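Local coordinates for protein succinyl-CoA ligase (ADP-forming) subunit alpha (Methanosaeta concilii, PDB 6HXI) that binds coenzyme A and joins a CoA-ligase-type region to a citrate synthase-like C-terminal domain within an assembly of eight protein chains, at residues B[301-304]-B[305-309]; B[547-550]-B[551-555]; B[611-614]-B[615-619]. All blocks are in the same frame, centred on the assembly; numbering follows the deposited sequence.

Contact 1. Residues B[301-304]-B[305-309]; sequences VPRS and FDDYG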
loop_
_atom_site.group_PDB
_atom_site.type_symbol
_atom_site.label_atom_id
_atom_site.label_comp_id
_atom_site.label_asym_id
_atom_site.label_seq_id
_atom_site.Cartn_x
_atom_site.Cartn_y
_atom_site.Cartn_z
ATOM N N VAL B 301 -64.063 -40.591 -10.301
ATOM C CA VAL B 301 -63.920 -39.888 -9.018
ATOM C C VAL B 301 -63.670 -40.870 -7.860
ATOM O O VAL B 301 -64.517 -41.728 -7.630
ATOM C CB VAL B 301 -65.130 -38.943 -8.751
ATOM C CG1 VAL B 301 -64.938 -38.130 -7.470
ATOM C CG2 VAL B 301 -65.386 -38.016 -9.938
ATOM N N PRO B 302 -62.550 -40.763 -7.103
ATOM C CA PRO B 302 -62.336 -41.687 -5.971
ATOM C C PRO B 302 -63.248 -41.390 -4.767
ATOM O O PRO B 302 -63.957 -40.383 -4.775
ATOM C CB PRO B 302 -60.854 -41.469 -5.627
ATOM C CG PRO B 302 -60.584 -40.081 -6.010
ATOM C CD PRO B 302 -61.434 -39.804 -7.223
ATOM N N ARG B 303 -63.226 -42.262 -3.740
ATOM C CA ARG B 303 -64.016 -42.129 -2.499
ATOM C C ARG B 303 -63.438 -40.983 -1.633
ATOM O O ARG B 303 -64.188 -40.252 -0.985
ATOM C CB ARG B 303 -64.002 -43.474 -1.731
ATOM C CG ARG B 303 -65.130 -43.706 -0.703
ATOM C CD ARG B 303 -64.793 -43.274 0.726
ATOM N NE ARG B 303 -63.402 -43.553 1.103
ATOM C CZ ARG B 303 -62.756 -42.967 2.108
ATOM N NH1 ARG B 303 -63.371 -42.064 2.865
ATOM N NH2 ARG B 303 -61.490 -43.271 2.359
ATOM N N SER B 304 -62.108 -40.839 -1.639
ATOM C CA SER B 304 -61.336 -39.794 -0.929
ATOM C C SER B 304 -59.981 -39.614 -1.621
ATOM O O SER B 304 -59.693 -40.334 -2.585
ATOM C CB SER B 304 -61.138 -40.157 0.545
ATOM O OG SER B 304 -60.096 -41.096 0.760
ATOM N N PHE B 305 -59.137 -38.673 -1.132
ATOM C CA PHE B 305 -57.800 -38.495 -1.709
ATOM C C PHE B 305 -56.913 -39.775 -1.590
ATOM O O PHE B 305 -56.081 -40.032 -2.467
ATOM C CB PHE B 305 -57.085 -37.252 -1.161
ATOM C CG PHE B 305 -55.752 -37.026 -1.836
ATOM C CD1 PHE B 305 -55.687 -36.488 -3.116
ATOM C CD2 PHE B 305 -54.572 -37.427 -1.224
ATOM C CE1 PHE B 305 -54.459 -36.329 -3.761
ATOM C CE2 PHE B 305 -53.343 -37.282 -1.875
ATOM C CZ PHE B 305 -53.294 -36.738 -3.139
ATOM N N ASP B 306 -57.135 -40.585 -0.536
ATOM C CA ASP B 306 -56.427 -41.842 -0.283
ATOM C C ASP B 306 -56.484 -42.819 -1.466
ATOM O O ASP B 306 -55.463 -43.455 -1.781
ATOM C CB ASP B 306 -56.964 -42.507 0.987
ATOM C CG ASP B 306 -56.481 -41.815 2.243
ATOM O OD1 ASP B 306 -56.952 -40.693 2.519
ATOM O OD2 ASP B 306 -55.602 -42.375 2.926
ATOM N N ASP B 307 -57.659 -42.920 -2.135
ATOM C CA ASP B 307 -57.763 -43.797 -3.295
ATOM C C ASP B 307 -57.632 -43.038 -4.660
ATOM O O ASP B 307 -58.186 -43.510 -5.646
ATOM C CB ASP B 307 -59.012 -44.710 -3.233
ATOM C CG ASP B 307 -60.337 -44.045 -2.935
ATOM O OD1 ASP B 307 -60.434 -43.347 -1.899
ATOM O OD2 ASP B 307 -61.313 -44.320 -3.668
ATOM N N TYR B 308 -56.832 -41.920 -4.741
ATOM C CA TYR B 308 -56.580 -41.205 -6.015
ATOM C C TYR B 308 -55.738 -42.096 -6.952
ATOM O O TYR B 308 -56.154 -42.360 -8.081
ATOM C CB TYR B 308 -55.891 -39.823 -5.805
ATOM C CG TYR B 308 -55.930 -38.923 -7.027
ATOM C CD1 TYR B 308 -54.947 -39.003 -8.012
ATOM C CD2 TYR B 308 -56.965 -38.012 -7.214
ATOM C CE1 TYR B 308 -54.989 -38.193 -9.147
ATOM C CE2 TYR B 308 -57.014 -37.188 -8.341
ATOM C CZ TYR B 308 -56.021 -37.282 -9.301
ATOM O OH TYR B 308 -56.075 -36.472 -10.406
ATOM N N GLY B 309 -54.577 -42.549 -6.469
ATOM C CA GLY B 309 -53.661 -43.410 -7.214
ATOM C C GLY B 309 -54.318 -44.683 -7.691
ATOM O O GLY B 309 -54.073 -45.129 -8.815
#
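D307 points its carboxylate back at the chain just before it, so that each oxygen takes one backbone N-H. OD2 accepts from R303 N at 2.8 Å in a nearly straight bond (166°), and OD1 accepts from S304 N at 3.0 Å in a more bent one. Both donors arrive on the syn sides of the oxygens but about 30° out of the carboxylate plane, so the group is gripped at both ends while tilted against the peptides it reads. The turn comes from the first torsion, chi1 50°, which sets CG between the backbone N and the carbonyl carbon and swings the acid over residues 302-304. P302 lies against the same group, its CB 3.5 Å from D307 OD2, while its CG reaches Y308 CD2 at 4.3 Å, obliquely to the ring. S304 works in the other sense: its OG accepts from D306 N at 3.3 Å, and S304 O takes a weak bond from D307 N. The R303 side chain bends at chi2 and chi3 until one guanidinium face lies over S304 CB, 3.5 Å from the plane. D307 OD1 sits well out of that plane, so the two share only an attraction of opposite charges. Beyond the turn, P302, F305 and Y308 pack on W258 of strand 255-260, and D306 OD2 makes a weak hydrogen bond to H408 of the citrate lyase chain. The bond from D306 N to S304 OG defines an ST turn. Next to it D307, the N-cap residue, turns its carboxylate back on the N-H groups of R303 and S304 and so fixes the loop that leads into helix 308-322.

Contact 2. Residues B[547-550]-B[551-555]; sequences LFID and LMSSC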
loop_
_atom_site.group_PDB
_atom_site.type_symbol
_atom_site.label_atom_id
_atom_site.label_comp_id
_atom_site.label_asym_id
_atom_site.label_seq_id
_atom_site.Cartn_x
_atom_site.Cartn_y
_atom_site.Cartn_z
ATOM N N LEU B 547 8.146 1.742 28.423
ATOM C CA LEU B 547 6.961 1.653 29.284
ATOM C C LEU B 547 6.040 0.529 28.878
ATOM O O LEU B 547 5.333 -0.013 29.715
ATOM C CB LEU B 547 6.211 2.989 29.386
ATOM C CG LEU B 547 6.979 4.101 30.100
ATOM C CD1 LEU B 547 6.227 5.393 30.024
ATOM C CD2 LEU B 547 7.261 3.733 31.512
ATOM N N PHE B 548 6.081 0.152 27.588
ATOM C CA PHE B 548 5.260 -0.959 27.128
ATOM C C PHE B 548 5.746 -2.301 27.712
ATOM O O PHE B 548 4.913 -3.104 28.149
ATOM C CB PHE B 548 5.085 -0.988 25.623
ATOM C CG PHE B 548 3.698 -1.486 25.305
ATOM C CD1 PHE B 548 3.431 -2.848 25.229
ATOM C CD2 PHE B 548 2.649 -0.597 25.132
ATOM C CE1 PHE B 548 2.139 -3.316 24.982
ATOM C CE2 PHE B 548 1.351 -1.059 24.908
ATOM C CZ PHE B 548 1.105 -2.415 24.832
ATOM N N ILE B 549 7.078 -2.483 27.838
ATOM C CA ILE B 549 7.669 -3.645 28.533
ATOM C C ILE B 549 7.220 -3.611 30.007
ATOM O O ILE B 549 6.835 -4.644 30.555
ATOM C CB ILE B 549 9.233 -3.704 28.435
ATOM C CG1 ILE B 549 9.736 -3.685 26.957
ATOM C CG2 ILE B 549 9.816 -4.906 29.244
ATOM C CD1 ILE B 549 9.098 -4.674 26.106
ATOM N N ASP B 550 7.279 -2.433 30.648
ATOM C CA ASP B 550 6.825 -2.300 32.050
ATOM C C ASP B 550 5.339 -2.614 32.239
ATOM O O ASP B 550 4.976 -3.228 33.231
ATOM C CB ASP B 550 7.163 -0.942 32.612
ATOM C CG ASP B 550 8.615 -0.842 33.028
ATOM O OD1 ASP B 550 9.232 -1.930 33.397
ATOM O OD2 ASP B 550 9.153 0.304 33.020
ATOM N N LEU B 551 4.486 -2.208 31.292
ATOM C CA LEU B 551 3.045 -2.477 31.311
ATOM C C LEU B 551 2.845 -4.021 31.306
ATOM O O LEU B 551 2.069 -4.567 32.105
ATOM C CB LEU B 551 2.422 -1.826 30.044
ATOM C CG LEU B 551 0.915 -1.967 29.830
ATOM C CD1 LEU B 551 0.402 -0.857 28.937
ATOM C CD2 LEU B 551 0.572 -3.267 29.104
ATOM N N MET B 552 3.543 -4.703 30.374
ATOM C CA MET B 552 3.464 -6.149 30.236
ATOM C C MET B 552 3.960 -6.879 31.479
ATOM O O MET B 552 3.303 -7.817 31.909
ATOM C CB MET B 552 4.181 -6.611 28.990
ATOM C CG MET B 552 3.397 -6.311 27.738
ATOM S SD MET B 552 4.175 -7.063 26.314
ATOM C CE MET B 552 5.634 -6.105 26.188
ATOM N N SER B 553 5.068 -6.414 32.086
ATOM C CA SER B 553 5.575 -6.953 33.346
ATOM C C SER B 553 4.584 -6.668 34.489
ATOM O O SER B 553 4.475 -7.477 35.400
ATOM C CB SER B 553 6.926 -6.332 33.693
ATOM O OG SER B 553 7.895 -6.730 32.744
ATOM N N SER B 554 3.877 -5.520 34.457
ATOM C CA SER B 554 2.866 -5.172 35.485
ATOM C C SER B 554 1.630 -6.076 35.351
ATOM O O SER B 554 1.095 -6.463 36.373
ATOM C CB SER B 554 2.460 -3.706 35.403
ATOM O OG SER B 554 3.528 -2.827 35.703
ATOM N N CYS B 555 1.206 -6.442 34.108
ATOM C CA CYS B 555 0.049 -7.342 33.882
ATOM C C CYS B 555 0.268 -8.722 34.583
ATOM O O CYS B 555 -0.662 -9.261 35.167
ATOM C CB CYS B 555 -0.301 -7.480 32.389
ATOM S SG CYS B 555 -1.138 -9.038 31.934
HETATM O O HOH W 1 9.980 -4.635 33.141
#
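M552 meets F548 and I549 one helical turn back, and its side chain is worth tracing outward. CB lies 3.7 Å from both F548 O and I549 O. CG then runs on past F548 O at 3.6 Å. The chain stays extended through chi2 and bends at the thioether (chi3 -69°), which brings the terminal methyl back toward the preceding turn. There CE lies 3.7 Å from both I549 CD1 and F548 O, and 4.0 Å from F548 CD1, meeting the phenyl ring at its edge and near its plane. A face of that same ring is taken by L551, whose CD1 stands 4.1 Å above it, shifted toward the rim; the leucine and phenylalanine side chains run side by side. V566 and I563 of helix 560-569 continue the apolar layer around M552, and F404 of helix 399-412 packs on L551.

The opposite chemistry is at D550. Its carbonyl oxygen accepts twice from S554: from the backbone N in the usual helical bond, and from OG at 2.9 Å, the two donors coming from opposite faces of the carbonyl plane. The hydroxyl reaches it because chi1 of -65° lays OG beside the serine's own backbone N; S554 OG also bonds S515 OG. D550's carboxylate is held chiefly by L518 N and L519 N at the start of helix 517-530, with a water at 2.8 Å from OD1 that goes on to S553 OG. C555 adds a disulfide to C618 of the second subunit. One strip of helix 540-555 is thus apolar and packed on helices 399-412 and 560-569, while the adjacent strip carries a buried acid whose negative charge is probably stabilised by backbone N-H groups at another helix's beginning.

Contact 3. Residues B[611-614]-B[615-619]; sequences PSEE and EIQCK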
loop_
_atom_site.group_PDB
_atom_site.type_symbol
_atom_site.label_atom_id
_atom_site.label_comp_id
_atom_site.label_asym_id
_atom_site.label_seq_id
_atom_site.Cartn_x
_atom_site.Cartn_y
_atom_site.Cartn_z
ATOM N N PRO B 611 26.539 9.112 -14.291
ATOM C CA PRO B 611 27.843 8.476 -14.548
ATOM C C PRO B 611 28.283 8.791 -15.980
ATOM O O PRO B 611 27.451 9.137 -16.832
ATOM C CB PRO B 611 27.532 6.970 -14.383
ATOM C CG PRO B 611 26.078 6.829 -14.700
ATOM C CD PRO B 611 25.439 8.122 -14.255
ATOM N N SER B 612 29.587 8.687 -16.248
ATOM C CA SER B 612 30.148 8.945 -17.578
ATOM C C SER B 612 29.924 7.768 -18.500
ATOM O O SER B 612 29.594 6.681 -18.035
ATOM C CB SER B 612 31.642 9.221 -17.464
ATOM O OG SER B 612 32.317 8.068 -16.984
ATOM N N GLU B 613 30.177 7.965 -19.810
ATOM C CA GLU B 613 30.091 6.936 -20.847
ATOM C C GLU B 613 30.995 5.734 -20.503
ATOM O O GLU B 613 30.593 4.582 -20.692
ATOM C CB GLU B 613 30.535 7.521 -22.197
ATOM C CG GLU B 613 29.485 7.380 -23.287
ATOM C CD GLU B 613 29.350 5.996 -23.883
ATOM O OE1 GLU B 613 30.270 5.576 -24.623
ATOM O OE2 GLU B 613 28.308 5.347 -23.642
ATOM N N GLU B 614 32.192 6.014 -19.968
ATOM C CA GLU B 614 33.195 5.023 -19.559
ATOM C C GLU B 614 32.709 4.220 -18.363
ATOM O O GLU B 614 32.895 3.002 -18.337
ATOM C CB GLU B 614 34.552 5.726 -19.261
ATOM C CG GLU B 614 35.677 4.822 -18.761
ATOM C CD GLU B 614 37.096 5.306 -19.012
ATOM O OE1 GLU B 614 37.974 4.453 -19.286
ATOM O OE2 GLU B 614 37.336 6.533 -18.933
ATOM N N GLU B 615 32.086 4.903 -17.367
ATOM C CA GLU B 615 31.550 4.283 -16.157
ATOM C C GLU B 615 30.425 3.291 -16.440
ATOM O O GLU B 615 30.226 2.367 -15.651
ATOM C CB GLU B 615 31.006 5.342 -15.207
ATOM C CG GLU B 615 32.065 6.135 -14.459
ATOM C CD GLU B 615 31.433 7.163 -13.550
ATOM O OE1 GLU B 615 31.272 8.323 -13.989
ATOM O OE2 GLU B 615 30.985 6.779 -12.446
ATOM N N ILE B 616 29.647 3.504 -17.523
ATOM C CA ILE B 616 28.512 2.603 -17.814
ATOM C C ILE B 616 28.923 1.402 -18.678
ATOM O O ILE B 616 28.098 0.535 -18.905
ATOM C CB ILE B 616 27.253 3.350 -18.359
ATOM C CG1 ILE B 616 27.454 3.909 -19.767
ATOM C CG2 ILE B 616 26.805 4.435 -17.361
ATOM C CD1 ILE B 616 26.203 4.508 -20.396
ATOM N N GLN B 617 30.198 1.306 -19.093
ATOM C CA GLN B 617 30.619 0.186 -19.911
ATOM C C GLN B 617 30.815 -1.123 -19.137
ATOM O O GLN B 617 31.211 -1.100 -17.971
ATOM C CB GLN B 617 31.882 0.527 -20.745
ATOM C CG GLN B 617 31.677 1.623 -21.810
ATOM C CD GLN B 617 30.367 1.526 -22.573
ATOM O OE1 GLN B 617 29.949 0.460 -23.072
ATOM N NE2 GLN B 617 29.685 2.638 -22.690
ATOM N N CYS B 618 30.503 -2.258 -19.805
ATOM C CA CYS B 618 30.708 -3.634 -19.339
ATOM C C CYS B 618 32.015 -4.123 -19.948
ATOM O O CYS B 618 32.200 -3.975 -21.162
ATOM C CB CYS B 618 29.549 -4.540 -19.749
ATOM S SG CYS B 618 28.236 -4.688 -18.511
ATOM N N LYS B 619 32.934 -4.642 -19.117
ATOM C CA LYS B 619 34.238 -5.208 -19.507
ATOM C C LYS B 619 34.710 -6.139 -18.403
ATOM O O LYS B 619 35.356 -5.702 -17.447
ATOM C CB LYS B 619 35.325 -4.138 -19.822
ATOM C CG LYS B 619 35.452 -3.772 -21.304
ATOM C CD LYS B 619 35.914 -2.325 -21.484
ATOM C CE LYS B 619 35.645 -1.810 -22.880
ATOM N NZ LYS B 619 36.088 -0.402 -23.054
#
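From E614 to Q617 the backbone makes a type I beta turn, closed by Q617 N on E614 O at 3.3 Å, with I616 N also bonding back to S612 O in the manner of a single helical turn. S612 and E615 lock the start of this turn by serving each other. E615 N donates to S612 OG at 3.2 Å, and E615 OE1 accepts from S612 N at 2.8 Å in a nearly straight bond (167°). The same OE1 takes the serine hydroxyl at 3.2 Å on its anti lone pair, whereas the backbone N comes from above the carboxylate plane, 55° out of it. Having OG between its backbone N and carbonyl carbon (chi1 64°) puts the hydroxyl where it can both donate and accept. The pairing is the reciprocal one of a capping box, though no regular helix follows.

P611 and I616 make the apolar side, proline CG 3.7 Å from isoleucine CG2, with the two side chains crossing at about a right angle. Q617 folds back at chi2 so that NE2 reaches E613 O at 2.9 Å; its amide also lies beside the E613 carboxylate, the planes steeply turned, but the N-H is poorly aimed at it. A second subunit of the same protein meets this surface: E396 of that subunit receives a weak bond from Q617 NE2, and its OE2 lies close to E613 OE2. Two carboxylates so near each other would probably raise the proton affinity of one of them. The bonds between S612 and E615 thus fix the shape of the turn, while the disulfide from C618 to C555 of the second subunit and backbone hydrogen bonds from I616 fasten it to that subunit.

How the contacts relate
Following the chain from its N terminus, contact 1 comes first, at the entry to helix 308-322 beside strand 255-260 in the CoA-ligase part. Contact 2 follows in helix 540-555 of the citrate synthase-like domain, and contact 3 lies in the C-terminal tail after strand 606-608. Contacts 1 and 3 close local turns, while contact 2 runs from one turn of a helix to the next; none nests with or crosses another. Contacts 1 and 2 have centres about 82 Å apart, on opposite sides of the chain's centre; those of contacts 2 and 3 are about 56 Å apart. Between subunits they are joined: C555 of contact 2 is disulfide-bonded to C618 of the second subunit, and C618 of contact 3 to that subunit's C555.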